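Local coordinates for erythrocyte binding antigen 140 (PDB 4GF2), which probably binds a sialic acid-bearing receptor, glycophorin C, on the host red cell through its two Duffy binding-like domains during invasion by the malaria parasite, at residues Pro337-Pro342 and Pro477-Trp482; Lys538-Tyr543 and Lys561-Tyr566; Gly15-Ser20 and Ala71-Asn76; Ile65-Glu70 and Trp151-Val156. The protein carries 3 engineered substitutions. All coordinates share one frame; numbering follows the deposited sequence.

Interaction 1 of 4, residues Pro337-Pro342 and Pro477-Trp482; sequences PGTCEP and PQFLRW
The ring of Pro342 lies over one face of the Trp482 indole. Its CG sits 3.5 Å from the centroid of the five-membered ring, 11° off the ring normal, which makes a CH-pi contact. CD of Pro342 comes to 3.4 Å from CD2 of Trp482. CG of Gln478 lies against the opposite face, toward its rim, so the ring has a residue on each side. Trp482 NE1 donates to Asp401 of helix 388-407, which further fixes the rotation of the ring. This is core packing of the second Duffy binding-like domain, a helical fold tied by disulfides. Here a loop that carries Cys340, disulfide-bonded to Cys328, lies along the first turn of helix 478-508. Thr339 meets the indole at its edge, CG2 to CZ3 of Trp482 3.9 Å. That methyl is anti to the backbone N of Thr339, while OG1 bonds to Phe336 O. Phe479 touches this loop only lightly, CE1 to Gly338 O 4.2 Å; Gln539 of helix 518-548 also packs on its ring.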
loop_
_atom_site.group_PDB
_atom_site.type_symbol
_atom_site.label_atom_id
_atom_site.label_comp_id
_atom_site.label_asym_id
_atom_site.label_seq_id
_atom_site.Cartn_x
_atom_site.Cartn_y
_atom_site.Cartn_z
ATOM N N PRO A 337 -15.520 -34.900 0.585
ATOM C CA PRO A 337 -16.139 -35.730 1.625
ATOM C C PRO A 337 -15.101 -36.334 2.566
ATOM O O PRO A 337 -14.030 -36.741 2.116
ATOM C CB PRO A 337 -16.844 -36.829 0.826
ATOM C CG PRO A 337 -16.097 -36.904 -0.453
ATOM C CD PRO A 337 -15.665 -35.494 -0.753
ATOM N N GLY A 338 -15.421 -36.378 3.857
ATOM C CA GLY A 338 -14.534 -36.949 4.858
ATOM C C GLY A 338 -13.741 -35.904 5.626
ATOM O O GLY A 338 -13.073 -36.219 6.612
ATOM N N THR A 339 -13.815 -34.658 5.175
ATOM C CA THR A 339 -13.085 -33.563 5.800
ATOM C C THR A 339 -13.797 -33.057 7.054
ATOM O O THR A 339 -15.020 -32.944 7.084
ATOM C CB THR A 339 -12.923 -32.383 4.816
ATOM O OG1 THR A 339 -12.127 -32.792 3.695
ATOM C CG2 THR A 339 -12.258 -31.194 5.501
ATOM N N CYS A 340 -13.022 -32.754 8.089
ATOM C CA CYS A 340 -13.571 -32.165 9.304
ATOM C C CYS A 340 -12.879 -30.838 9.599
ATOM O O CYS A 340 -11.676 -30.790 9.855
ATOM C CB CYS A 340 -13.424 -33.132 10.482
ATOM S SG CYS A 340 -14.530 -34.561 10.391
ATOM N N GLU A 341 -13.650 -29.760 9.553
ATOM C CA GLU A 341 -13.117 -28.425 9.781
ATOM C C GLU A 341 -12.773 -28.247 11.255
ATOM O O GLU A 341 -13.588 -28.542 12.122
ATOM C CB GLU A 341 -14.145 -27.381 9.345
ATOM C CG GLU A 341 -13.647 -25.948 9.364
ATOM C CD GLU A 341 -14.714 -24.965 8.920
ATOM O OE1 GLU A 341 -15.877 -25.390 8.739
ATOM O OE2 GLU A 341 -14.393 -23.770 8.751
ATOM N N PRO A 342 -11.551 -27.780 11.547
ATOM C CA PRO A 342 -11.196 -27.523 12.946
ATOM C C PRO A 342 -11.941 -26.312 13.491
ATOM O O PRO A 342 -12.170 -25.357 12.747
ATOM C CB PRO A 342 -9.691 -27.228 12.883
ATOM C CG PRO A 342 -9.241 -27.723 11.550
ATOM C CD PRO A 342 -10.410 -27.574 10.643
ATOM N N PRO A 477 -0.548 -30.538 2.540
ATOM C CA PRO A 477 -1.987 -30.526 2.274
ATOM C C PRO A 477 -2.798 -30.210 3.523
ATOM O O PRO A 477 -2.606 -30.823 4.575
ATOM C CB PRO A 477 -2.256 -31.949 1.790
ATOM C CG PRO A 477 -1.003 -32.322 1.084
ATOM C CD PRO A 477 0.124 -31.645 1.837
ATOM N N GLN A 478 -3.691 -29.237 3.396
ATOM C CA GLN A 478 -4.471 -28.741 4.520
ATOM C C GLN A 478 -5.112 -29.874 5.326
ATOM O O GLN A 478 -4.963 -29.932 6.544
ATOM C CB GLN A 478 -5.545 -27.785 4.006
ATOM C CG GLN A 478 -6.309 -27.060 5.088
ATOM C CD GLN A 478 -7.219 -25.997 4.517
ATOM O OE1 GLN A 478 -7.935 -26.238 3.545
ATOM N NE2 GLN A 478 -7.183 -24.805 5.103
ATOM N N PHE A 479 -5.821 -30.769 4.647
ATOM C CA PHE A 479 -6.504 -31.865 5.328
ATOM C C PHE A 479 -5.564 -32.659 6.227
ATOM O O PHE A 479 -5.936 -33.051 7.334
ATOM C CB PHE A 479 -7.141 -32.820 4.324
ATOM C CG PHE A 479 -7.540 -34.133 4.927
ATOM C CD1 PHE A 479 -8.626 -34.213 5.780
ATOM C CD2 PHE A 479 -6.822 -35.285 4.653
ATOM C CE1 PHE A 479 -8.995 -35.419 6.341
ATOM C CE2 PHE A 479 -7.186 -36.493 5.210
ATOM C CZ PHE A 479 -8.273 -36.560 6.055
ATOM N N LEU A 480 -4.354 -32.909 5.741
ATOM C CA LEU A 480 -3.366 -33.652 6.512
ATOM C C LEU A 480 -2.984 -32.881 7.772
ATOM O O LEU A 480 -2.794 -33.471 8.837
ATOM C CB LEU A 480 -2.125 -33.941 5.663
ATOM C CG LEU A 480 -2.323 -34.937 4.516
ATOM C CD1 LEU A 480 -1.069 -35.037 3.658
ATOM C CD2 LEU A 480 -2.704 -36.306 5.053
ATOM N N ARG A 481 -2.883 -31.561 7.653
ATOM C CA ARG A 481 -2.571 -30.728 8.804
ATOM C C ARG A 481 -3.717 -30.777 9.801
ATOM O O ARG A 481 -3.498 -30.825 11.010
ATOM C CB ARG A 481 -2.319 -29.285 8.377
ATOM C CG ARG A 481 -1.238 -29.131 7.322
ATOM C CD ARG A 481 -0.793 -27.684 7.197
ATOM N NE ARG A 481 -1.919 -26.749 7.190
ATOM C CZ ARG A 481 -2.483 -26.237 6.098
ATOM N NH1 ARG A 481 -2.043 -26.561 4.886
ATOM N NH2 ARG A 481 -3.496 -25.390 6.220
ATOM N N TRP A 482 -4.942 -30.773 9.286
ATOM C CA TRP A 482 -6.127 -30.774 10.133
ATOM C C TRP A 482 -6.297 -32.111 10.829
ATOM O O TRP A 482 -6.614 -32.164 12.014
ATOM C CB TRP A 482 -7.374 -30.451 9.309
ATOM C CG TRP A 482 -7.420 -29.037 8.862
ATOM C CD1 TRP A 482 -6.520 -28.052 9.162
ATOM C CD2 TRP A 482 -8.419 -28.430 8.035
ATOM N NE1 TRP A 482 -6.898 -26.872 8.571
ATOM C CE2 TRP A 482 -8.059 -27.079 7.874
ATOM C CE3 TRP A 482 -9.579 -28.901 7.416
ATOM C CZ2 TRP A 482 -8.818 -26.195 7.116
ATOM C CZ3 TRP A 482 -10.331 -28.021 6.666
ATOM C CH2 TRP A 482 -9.949 -26.683 6.522
#

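Interaction 2 of 4, residues Lys538-Tyr543 and Lys561-Tyr566; sequences KQVDKY and KEANVY
Helix 518-548 meets the first turn of helix 563-570, and the backbones come nearest at Val540 and Ala563, with CA atoms 5.9 Å apart. The contact is helix-to-helix packing in the C-terminal part of this construct, beside helix 478-508 of the second Duffy binding-like domain, where a short helix folds back onto a long one. Glu562 is the N-cap residue of the short helix. The small side chain of Ala563 sits between two residues of the long helix. Its CB is 4.0 Å from CG2 of Val540 and 3.5 Å from CD1 of Tyr543. The Tyr543 ring reaches across the start of the short helix, with CG anti to its backbone N (chi1 174°). It meets Tyr566 obliquely, the planes at 40°, and Tyr543 CE2 lies over one face of the Tyr566 ring. At the far end of its ring, Tyr543 OH donates to Lys561 O at 2.6 Å, in the carbonyl plane with a C=O...donor angle of 147°.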
loop_
_atom_site.group_PDB
_atom_site.type_symbol
_atom_site.label_atom_id
_atom_site.label_comp_id
_atom_site.label_asym_id
_atom_site.label_seq_id
_atom_site.Cartn_x
_atom_site.Cartn_y
_atom_site.Cartn_z
ATOM N N LYS A 538 -14.743 -40.698 9.334
ATOM C CA LYS A 538 -14.824 -39.848 8.153
ATOM C C LYS A 538 -13.433 -39.538 7.619
ATOM O O LYS A 538 -13.135 -39.786 6.451
ATOM C CB LYS A 538 -15.551 -38.539 8.479
ATOM C CG LYS A 538 -17.065 -38.666 8.572
ATOM C CD LYS A 538 -17.717 -37.305 8.789
ATOM C CE LYS A 538 -19.237 -37.390 8.770
ATOM N NZ LYS A 538 -19.778 -38.154 9.928
ATOM N N GLN A 539 -12.582 -38.999 8.483
ATOM C CA GLN A 539 -11.257 -38.551 8.073
ATOM C C GLN A 539 -10.346 -39.704 7.679
ATOM O O GLN A 539 -9.530 -39.577 6.767
ATOM C CB GLN A 539 -10.616 -37.743 9.194
ATOM C CG GLN A 539 -11.333 -36.441 9.478
ATOM C CD GLN A 539 -10.854 -35.801 10.754
ATOM O OE1 GLN A 539 -10.098 -34.832 10.733
ATOM N NE2 GLN A 539 -11.288 -36.347 11.881
ATOM N N VAL A 540 -10.480 -40.828 8.371
ATOM C CA VAL A 540 -9.714 -42.017 8.033
ATOM C C VAL A 540 -10.066 -42.474 6.624
ATOM O O VAL A 540 -9.193 -42.878 5.852
ATOM C CB VAL A 540 -9.988 -43.157 9.030
ATOM C CG1 VAL A 540 -9.656 -44.511 8.413
ATOM C CG2 VAL A 540 -9.194 -42.938 10.307
ATOM N N ASP A 541 -11.349 -42.401 6.291
ATOM C CA ASP A 541 -11.825 -42.847 4.990
ATOM C C ASP A 541 -11.210 -41.999 3.887
ATOM O O ASP A 541 -10.773 -42.520 2.863
ATOM C CB ASP A 541 -13.351 -42.765 4.930
ATOM C CG ASP A 541 -13.923 -43.432 3.697
ATOM O OD1 ASP A 541 -13.450 -44.531 3.337
ATOM O OD2 ASP A 541 -14.851 -42.858 3.089
ATOM N N LYS A 542 -11.173 -40.688 4.102
ATOM C CA LYS A 542 -10.606 -39.773 3.119
ATOM C C LYS A 542 -9.105 -39.981 2.998
ATOM O O LYS A 542 -8.565 -40.046 1.894
ATOM C CB LYS A 542 -10.899 -38.319 3.500
ATOM C CG LYS A 542 -10.186 -37.303 2.617
ATOM C CD LYS A 542 -10.562 -35.878 2.980
ATOM C CE LYS A 542 -9.673 -34.871 2.265
ATOM N NZ LYS A 542 -9.805 -34.943 0.782
ATOM N N TYR A 543 -8.434 -40.080 4.139
ATOM C CA TYR A 543 -6.995 -40.288 4.161
ATOM C C TYR A 543 -6.645 -41.539 3.364
ATOM O O TYR A 543 -5.676 -41.554 2.609
ATOM C CB TYR A 543 -6.503 -40.425 5.602
ATOM C CG TYR A 543 -5.039 -40.779 5.720
ATOM C CD1 TYR A 543 -4.615 -42.102 5.648
ATOM C CD2 TYR A 543 -4.079 -39.793 5.908
ATOM C CE1 TYR A 543 -3.278 -42.432 5.757
ATOM C CE2 TYR A 543 -2.739 -40.112 6.020
ATOM C CZ TYR A 543 -2.344 -41.434 5.944
ATOM O OH TYR A 543 -1.012 -41.758 6.052
ATOM N N LYS A 561 1.487 -45.125 4.968
ATOM C CA LYS A 561 1.398 -45.241 6.418
ATOM C C LYS A 561 -0.070 -45.255 6.816
ATOM O O LYS A 561 -0.805 -44.312 6.531
ATOM C CB LYS A 561 2.117 -44.082 7.109
ATOM C CG LYS A 561 3.628 -44.126 6.981
ATOM C CD LYS A 561 4.286 -43.081 7.866
ATOM C CE LYS A 561 5.803 -43.183 7.814
ATOM N NZ LYS A 561 6.463 -42.241 8.759
ATOM N N GLU A 562 -0.496 -46.336 7.461
ATOM C CA GLU A 562 -1.886 -46.469 7.877
ATOM C C GLU A 562 -2.328 -45.211 8.618
ATOM O O GLU A 562 -1.567 -44.636 9.397
ATOM C CB GLU A 562 -2.070 -47.705 8.760
ATOM C CG GLU A 562 -3.204 -48.619 8.321
ATOM C CD GLU A 562 -2.974 -49.223 6.948
ATOM O OE1 GLU A 562 -2.536 -50.393 6.876
ATOM O OE2 GLU A 562 -3.235 -48.530 5.941
ATOM N N ALA A 563 -3.561 -44.785 8.362
ATOM C CA ALA A 563 -4.098 -43.559 8.944
ATOM C C ALA A 563 -3.777 -43.441 10.431
ATOM O O ALA A 563 -3.251 -42.420 10.880
ATOM C CB ALA A 563 -5.603 -43.492 8.728
ATOM N N ASN A 564 -4.096 -44.484 11.191
ATOM C CA ASN A 564 -3.905 -44.448 12.638
ATOM C C ASN A 564 -2.427 -44.400 13.019
ATOM O O ASN A 564 -2.078 -44.004 14.132
ATOM C CB ASN A 564 -4.604 -45.633 13.313
ATOM C CG ASN A 564 -4.154 -46.971 12.766
ATOM O OD1 ASN A 564 -3.176 -47.056 12.025
ATOM N ND2 ASN A 564 -4.868 -48.031 13.134
ATOM N N VAL A 565 -1.560 -44.796 12.093
ATOM C CA VAL A 565 -0.123 -44.700 12.315
ATOM C C VAL A 565 0.330 -43.264 12.109
ATOM O O VAL A 565 1.084 -42.715 12.912
ATOM C CB VAL A 565 0.663 -45.624 11.369
ATOM C CG1 VAL A 565 2.145 -45.276 11.395
ATOM C CG2 VAL A 565 0.441 -47.083 11.748
ATOM N N TYR A 566 -0.138 -42.660 11.025
ATOM C CA TYR A 566 0.147 -41.261 10.746
ATOM C C TYR A 566 -0.185 -40.397 11.959
ATOM O O TYR A 566 0.555 -39.470 12.292
ATOM C CB TYR A 566 -0.651 -40.799 9.528
ATOM C CG TYR A 566 -0.685 -39.300 9.344
ATOM C CD1 TYR A 566 0.300 -38.646 8.618
ATOM C CD2 TYR A 566 -1.708 -38.542 9.894
ATOM C CE1 TYR A 566 0.267 -37.274 8.447
ATOM C CE2 TYR A 566 -1.750 -37.172 9.729
ATOM C CZ TYR A 566 -0.762 -36.543 9.005
ATOM O OH TYR A 566 -0.808 -35.179 8.845
#

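Interaction 3 of 4, residues Gly15-Ser20 and Ala71-Asn76; sequences GIKRKS and AKLLYN
Lys17 lies across Leu73 at about a right angle. Its aliphatic chain does the touching, and CE comes to 3.5 Å from CB of Leu73. The chain is extended as far as CE and bends only at chi4 (-63°), where NZ turns to a salt bridge with Glu70, one turn before Leu74. The methylenes therefore pack on apolar carbon while the charge is met beyond them. Leu74 crosses the same lysine obliquely, with its CD2 4.0 Å from CD of Lys17. Leu73 also reaches the start of the loop, where its CD1 approaches Gly15 O at 3.5 Å. No direct hydrogen bond joins the two segments. One water does so instead, accepting from Lys17 N at 3.0 Å and donating to Leu73 O at 3.0 Å. Lys19 comes near the helix backbone at Asn76, but its NZ bonds to Lys77 O. Gly15, with positive phi, is the first residue beyond helix 4-14. The loop it begins runs past helix 56-78 towards strand 23-27 of the two-stranded antiparallel sheet. Leu73 also touches Leu11 and Cys14 of helix 4-14, while Leu74 packs on Phe86, Glu89 and Ser93 of helix 83-101.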
loop_
_atom_site.group_PDB
_atom_site.type_symbol
_atom_site.label_atom_id
_atom_site.label_comp_id
_atom_site.label_asym_id
_atom_site.label_seq_id
_atom_site.Cartn_x
_atom_site.Cartn_y
_atom_site.Cartn_z
ATOM N N GLY A 15 -3.497 30.280 -28.497
ATOM C CA GLY A 15 -4.566 29.449 -27.981
ATOM C C GLY A 15 -4.771 29.558 -26.483
ATOM O O GLY A 15 -3.899 30.024 -25.754
ATOM N N ILE A 16 -5.942 29.124 -26.029
ATOM C CA ILE A 16 -6.268 29.107 -24.609
ATOM C C ILE A 16 -5.247 28.268 -23.850
ATOM O O ILE A 16 -4.742 27.275 -24.367
ATOM C CB ILE A 16 -7.672 28.524 -24.358
ATOM C CG1 ILE A 16 -8.712 29.233 -25.227
ATOM C CG2 ILE A 16 -8.044 28.642 -22.886
ATOM C CD1 ILE A 16 -9.321 28.344 -26.299
ATOM N N LYS A 17 -4.953 28.670 -22.619
ATOM C CA LYS A 17 -3.983 27.958 -21.797
ATOM C C LYS A 17 -4.667 26.984 -20.849
ATOM O O LYS A 17 -5.803 27.201 -20.427
ATOM C CB LYS A 17 -3.142 28.954 -20.998
ATOM C CG LYS A 17 -2.283 29.857 -21.869
ATOM C CD LYS A 17 -1.500 30.862 -21.046
ATOM C CE LYS A 17 -0.608 31.725 -21.924
ATOM N NZ LYS A 17 0.441 30.943 -22.636
ATOM N N ARG A 18 -3.975 25.897 -20.530
ATOM C CA ARG A 18 -4.452 24.970 -19.516
ATOM C C ARG A 18 -4.329 25.655 -18.164
ATOM O O ARG A 18 -3.351 26.369 -17.908
ATOM C CB ARG A 18 -3.637 23.675 -19.545
ATOM C CG ARG A 18 -3.783 22.890 -20.841
ATOM C CD ARG A 18 -2.949 21.611 -20.835
ATOM N NE ARG A 18 -1.540 21.867 -21.131
ATOM C CZ ARG A 18 -1.026 21.946 -22.356
ATOM N NH1 ARG A 18 -1.795 21.792 -23.425
ATOM N NH2 ARG A 18 0.266 22.181 -22.515
ATOM N N LYS A 19 -5.325 25.453 -17.309
ATOM C CA LYS A 19 -5.386 26.137 -16.019
ATOM C C LYS A 19 -4.581 25.431 -14.927
ATOM O O LYS A 19 -4.057 26.078 -14.019
ATOM C CB LYS A 19 -6.837 26.276 -15.570
ATOM C CG LYS A 19 -7.584 27.422 -16.228
ATOM C CD LYS A 19 -9.060 27.395 -15.852
ATOM C CE LYS A 19 -9.653 28.790 -15.766
ATOM N NZ LYS A 19 -9.192 29.514 -14.543
ATOM N N SER A 20 -4.495 24.107 -15.004
ATOM C CA SER A 20 -3.752 23.339 -14.013
ATOM C C SER A 20 -2.272 23.696 -14.059
ATOM O O SER A 20 -1.727 23.976 -15.124
ATOM C CB SER A 20 -3.929 21.844 -14.254
ATOM O OG SER A 20 -5.287 21.470 -14.116
ATOM N N ALA A 71 0.132 37.908 -21.705
ATOM C CA ALA A 71 -0.522 38.505 -20.540
ATOM C C ALA A 71 -2.039 38.264 -20.522
ATOM O O ALA A 71 -2.581 37.789 -19.523
ATOM C CB ALA A 71 -0.227 39.990 -20.482
ATOM N N LYS A 72 -2.721 38.593 -21.618
ATOM C CA LYS A 72 -4.160 38.347 -21.723
ATOM C C LYS A 72 -4.489 36.901 -21.387
ATOM O O LYS A 72 -5.382 36.618 -20.585
ATOM C CB LYS A 72 -4.673 38.627 -23.138
ATOM C CG LYS A 72 -4.733 40.083 -23.536
ATOM C CD LYS A 72 -5.482 40.239 -24.850
ATOM C CE LYS A 72 -5.388 41.654 -25.396
ATOM N NZ LYS A 72 -6.169 41.793 -26.660
ATOM N N LEU A 73 -3.772 35.984 -22.026
ATOM C CA LEU A 73 -4.061 34.568 -21.883
ATOM C C LEU A 73 -3.793 34.111 -20.452
ATOM O O LEU A 73 -4.517 33.277 -19.915
ATOM C CB LEU A 73 -3.254 33.756 -22.898
ATOM C CG LEU A 73 -3.671 33.987 -24.355
ATOM C CD1 LEU A 73 -2.729 33.288 -25.322
ATOM C CD2 LEU A 73 -5.096 33.515 -24.589
ATOM N N LEU A 74 -2.766 34.679 -19.831
ATOM C CA LEU A 74 -2.479 34.392 -18.431
ATOM C C LEU A 74 -3.591 34.928 -17.544
ATOM O O LEU A 74 -3.955 34.309 -16.543
ATOM C CB LEU A 74 -1.145 35.013 -18.010
ATOM C CG LEU A 74 0.123 34.306 -18.488
ATOM C CD1 LEU A 74 1.347 35.086 -18.044
ATOM C CD2 LEU A 74 0.180 32.868 -17.975
ATOM N N TYR A 75 -4.138 36.079 -17.910
ATOM C CA TYR A 75 -5.211 36.659 -17.120
ATOM C C TYR A 75 -6.431 35.754 -17.157
ATOM O O TYR A 75 -7.037 35.480 -16.126
ATOM C CB TYR A 75 -5.579 38.061 -17.607
ATOM C CG TYR A 75 -6.727 38.651 -16.824
ATOM C CD1 TYR A 75 -6.506 39.316 -15.627
ATOM C CD2 TYR A 75 -8.036 38.516 -17.266
ATOM C CE1 TYR A 75 -7.553 39.841 -14.899
ATOM C CE2 TYR A 75 -9.090 39.042 -16.545
ATOM C CZ TYR A 75 -8.843 39.705 -15.364
ATOM O OH TYR A 75 -9.890 40.231 -14.640
ATOM N N ASN A 76 -6.791 35.284 -18.346
ATOM C CA ASN A 76 -7.918 34.366 -18.479
ATOM C C ASN A 76 -7.657 33.069 -17.728
ATOM O O ASN A 76 -8.562 32.479 -17.138
ATOM C CB ASN A 76 -8.193 34.061 -19.949
ATOM C CG ASN A 76 -8.664 35.277 -20.714
ATOM O OD1 ASN A 76 -9.075 36.276 -20.124
ATOM N ND2 ASN A 76 -8.619 35.195 -22.040
HETATM O O HOH W 1 -6.043 31.274 -21.515
#

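Interaction 4 of 4, residues Ile65-Glu70 and Trp151-Val156; sequences ISVNTE and WNHMIV
Helix 65-70 and the helical part of segment 151-156 run in roughly the same direction, their axes 7.7 Å apart at closest approach and crossing at -38°. The backbones come very near at Asn68 and Met154, whose CA atoms are 4.1 Å apart. Val67 and Met154 cross at about a right angle there, CB of Val67 to CB of Met154 3.7 Å. The Met154 chain is fully extended (chi1 178°) and runs past the backbone of helix 56-78, with its CG 3.4 Å from Val67 O. Its methyl CE then lies beside CG of Glu70, and the two side chains point the same way. Asn68 serves the other flank. Its ND2 donates to His153 O at 3.2 Å, with an almost straight N-H...O angle of 178° and the acceptor in the amide plane. ND2 also bonds to Asn157 OD1, so two oxygens grip this amide nitrogen. The same ND2 lies over one face of the His153 imidazole, offset toward the rim, and CB of Asn68 is 3.5 Å from NE2 of His153. Met154 continues onto Leu90 and Phe94 of helix 83-101, and Val67 onto Phe97 of that helix. Three helices thus meet around Val67 and Met154, as part of the helical core of the first Duffy binding-like domain.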
loop_
_atom_site.group_PDB
_atom_site.type_symbol
_atom_site.label_atom_id
_atom_site.label_comp_id
_atom_site.label_asym_id
_atom_site.label_seq_id
_atom_site.Cartn_x
_atom_site.Cartn_y
_atom_site.Cartn_z
ATOM N N ILE A 65 3.674 41.927 -29.617
ATOM C CA ILE A 65 2.416 41.201 -29.701
ATOM C C ILE A 65 2.459 39.940 -28.848
ATOM O O ILE A 65 1.482 39.589 -28.189
ATOM C CB ILE A 65 2.094 40.814 -31.150
ATOM C CG1 ILE A 65 1.736 42.065 -31.957
ATOM C CG2 ILE A 65 0.942 39.814 -31.192
ATOM C CD1 ILE A 65 1.615 41.827 -33.448
ATOM N N SER A 66 3.596 39.260 -28.861
ATOM C CA SER A 66 3.738 38.016 -28.121
ATOM C C SER A 66 3.594 38.229 -26.612
ATOM O O SER A 66 2.834 37.522 -25.957
ATOM C CB SER A 66 5.081 37.368 -28.441
ATOM O OG SER A 66 5.143 37.010 -29.809
ATOM N N VAL A 67 4.316 39.198 -26.056
ATOM C CA VAL A 67 4.279 39.416 -24.611
ATOM C C VAL A 67 2.906 39.907 -24.155
ATOM O O VAL A 67 2.378 39.447 -23.142
ATOM C CB VAL A 67 5.375 40.400 -24.128
ATOM C CG1 VAL A 67 6.751 39.852 -24.444
ATOM C CG2 VAL A 67 5.187 41.788 -24.741
ATOM N N ASN A 68 2.330 40.832 -24.912
ATOM C CA ASN A 68 1.019 41.384 -24.591
ATOM C C ASN A 68 -0.069 40.314 -24.667
ATOM O O ASN A 68 -1.004 40.308 -23.866
ATOM C CB ASN A 68 0.696 42.545 -25.536
ATOM C CG ASN A 68 -0.677 43.132 -25.294
ATOM O OD1 ASN A 68 -1.660 42.700 -25.888
ATOM N ND2 ASN A 68 -0.751 44.126 -24.418
ATOM N N THR A 69 0.059 39.400 -25.624
ATOM C CA THR A 69 -0.915 38.326 -25.773
ATOM C C THR A 69 -0.751 37.330 -24.633
ATOM O O THR A 69 -1.736 36.875 -24.046
ATOM C CB THR A 69 -0.775 37.599 -27.125
ATOM O OG1 THR A 69 -0.984 38.525 -28.197
ATOM C CG2 THR A 69 -1.800 36.484 -27.239
ATOM N N GLU A 70 0.497 37.005 -24.315
ATOM C CA GLU A 70 0.795 36.110 -23.204
ATOM C C GLU A 70 0.104 36.597 -21.931
ATOM O O GLU A 70 -0.456 35.803 -21.178
ATOM C CB GLU A 70 2.308 36.013 -22.993
ATOM C CG GLU A 70 2.724 35.258 -21.734
ATOM C CD GLU A 70 2.460 33.766 -21.815
ATOM O OE1 GLU A 70 2.101 33.272 -22.910
ATOM O OE2 GLU A 70 2.616 33.087 -20.776
ATOM N N TRP A 151 8.447 44.879 -21.413
ATOM C CA TRP A 151 7.784 44.653 -20.134
ATOM C C TRP A 151 6.581 45.575 -20.001
ATOM O O TRP A 151 5.464 45.125 -19.746
ATOM C CB TRP A 151 8.754 44.893 -18.981
ATOM C CG TRP A 151 8.093 44.946 -17.639
ATOM C CD1 TRP A 151 7.970 46.037 -16.830
ATOM C CD2 TRP A 151 7.467 43.861 -16.947
ATOM N NE1 TRP A 151 7.308 45.698 -15.677
ATOM C CE2 TRP A 151 6.986 44.368 -15.723
ATOM C CE3 TRP A 151 7.261 42.509 -17.244
ATOM C CZ2 TRP A 151 6.316 43.575 -14.795
ATOM C CZ3 TRP A 151 6.592 41.721 -16.322
ATOM C CH2 TRP A 151 6.128 42.256 -15.113
ATOM N N ASN A 152 6.815 46.869 -20.185
ATOM C CA ASN A 152 5.752 47.855 -20.073
ATOM C C ASN A 152 4.540 47.504 -20.925
ATOM O O ASN A 152 3.403 47.634 -20.474
ATOM C CB ASN A 152 6.271 49.240 -20.449
ATOM C CG ASN A 152 7.120 49.853 -19.357
ATOM O OD1 ASN A 152 6.998 49.487 -18.188
ATOM N ND2 ASN A 152 7.980 50.793 -19.728
ATOM N N HIS A 153 4.783 47.052 -22.151
ATOM C CA HIS A 153 3.693 46.745 -23.067
ATOM C C HIS A 153 3.033 45.425 -22.693
ATOM O O HIS A 153 1.835 45.223 -22.923
ATOM C CB HIS A 153 4.200 46.692 -24.505
ATOM C CG HIS A 153 3.131 46.384 -25.504
ATOM N ND1 HIS A 153 2.132 47.277 -25.824
ATOM C CD2 HIS A 153 2.899 45.277 -26.249
ATOM C CE1 HIS A 153 1.332 46.736 -26.727
ATOM N NE2 HIS A 153 1.776 45.523 -27.002
ATOM N N MET A 154 3.817 44.529 -22.106
ATOM C CA MET A 154 3.294 43.238 -21.670
ATOM C C MET A 154 2.218 43.412 -20.603
ATOM O O MET A 154 1.229 42.684 -20.585
ATOM C CB MET A 154 4.418 42.353 -21.120
ATOM C CG MET A 154 3.922 41.016 -20.598
ATOM S SD MET A 154 5.232 39.893 -20.082
ATOM C CE MET A 154 4.272 38.405 -19.834
ATOM N N ILE A 155 2.405 44.378 -19.713
ATOM C CA ILE A 155 1.486 44.534 -18.593
ATOM C C ILE A 155 0.559 45.735 -18.748
ATOM O O ILE A 155 -0.235 46.018 -17.852
ATOM C CB ILE A 155 2.245 44.673 -17.259
ATOM C CG1 ILE A 155 3.057 45.969 -17.236
ATOM C CG2 ILE A 155 3.142 43.466 -17.036
ATOM C CD1 ILE A 155 3.706 46.252 -15.906
ATOM N N VAL A 156 0.644 46.428 -19.882
ATOM C CA VAL A 156 -0.062 47.701 -20.046
ATOM C C VAL A 156 -1.569 47.591 -19.796
ATOM O O VAL A 156 -2.182 48.521 -19.284
ATOM C CB VAL A 156 0.167 48.307 -21.445
ATOM C CG1 VAL A 156 -0.505 47.462 -22.512
ATOM C CG2 VAL A 156 -0.354 49.737 -21.489
#

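How the interactions relate
The contacts form two pairs on opposite sides of the chain's centre. Interactions 1 and 2 lie 11 Å apart between centres and touch directly: Leu480 O and Tyr566 OH are 2.6 Å apart, a probable hydrogen bond, and Lys542 makes a cation-pi contact with Phe479. Interaction 1 uses helix 478-508 and interaction 2 the next one, 518-548. Interactions 3 and 4 have centres 13 Å apart and share helix 56-78. Glu70, which takes the charge of the lysine in interaction 3, belongs to interaction 4. Between the pairs there is no touch; even interactions 1 and 3 are about 50 Å apart at their nearest atoms. Glycerol, probably from crystallisation, bonds to residues of interactions 2 and 3.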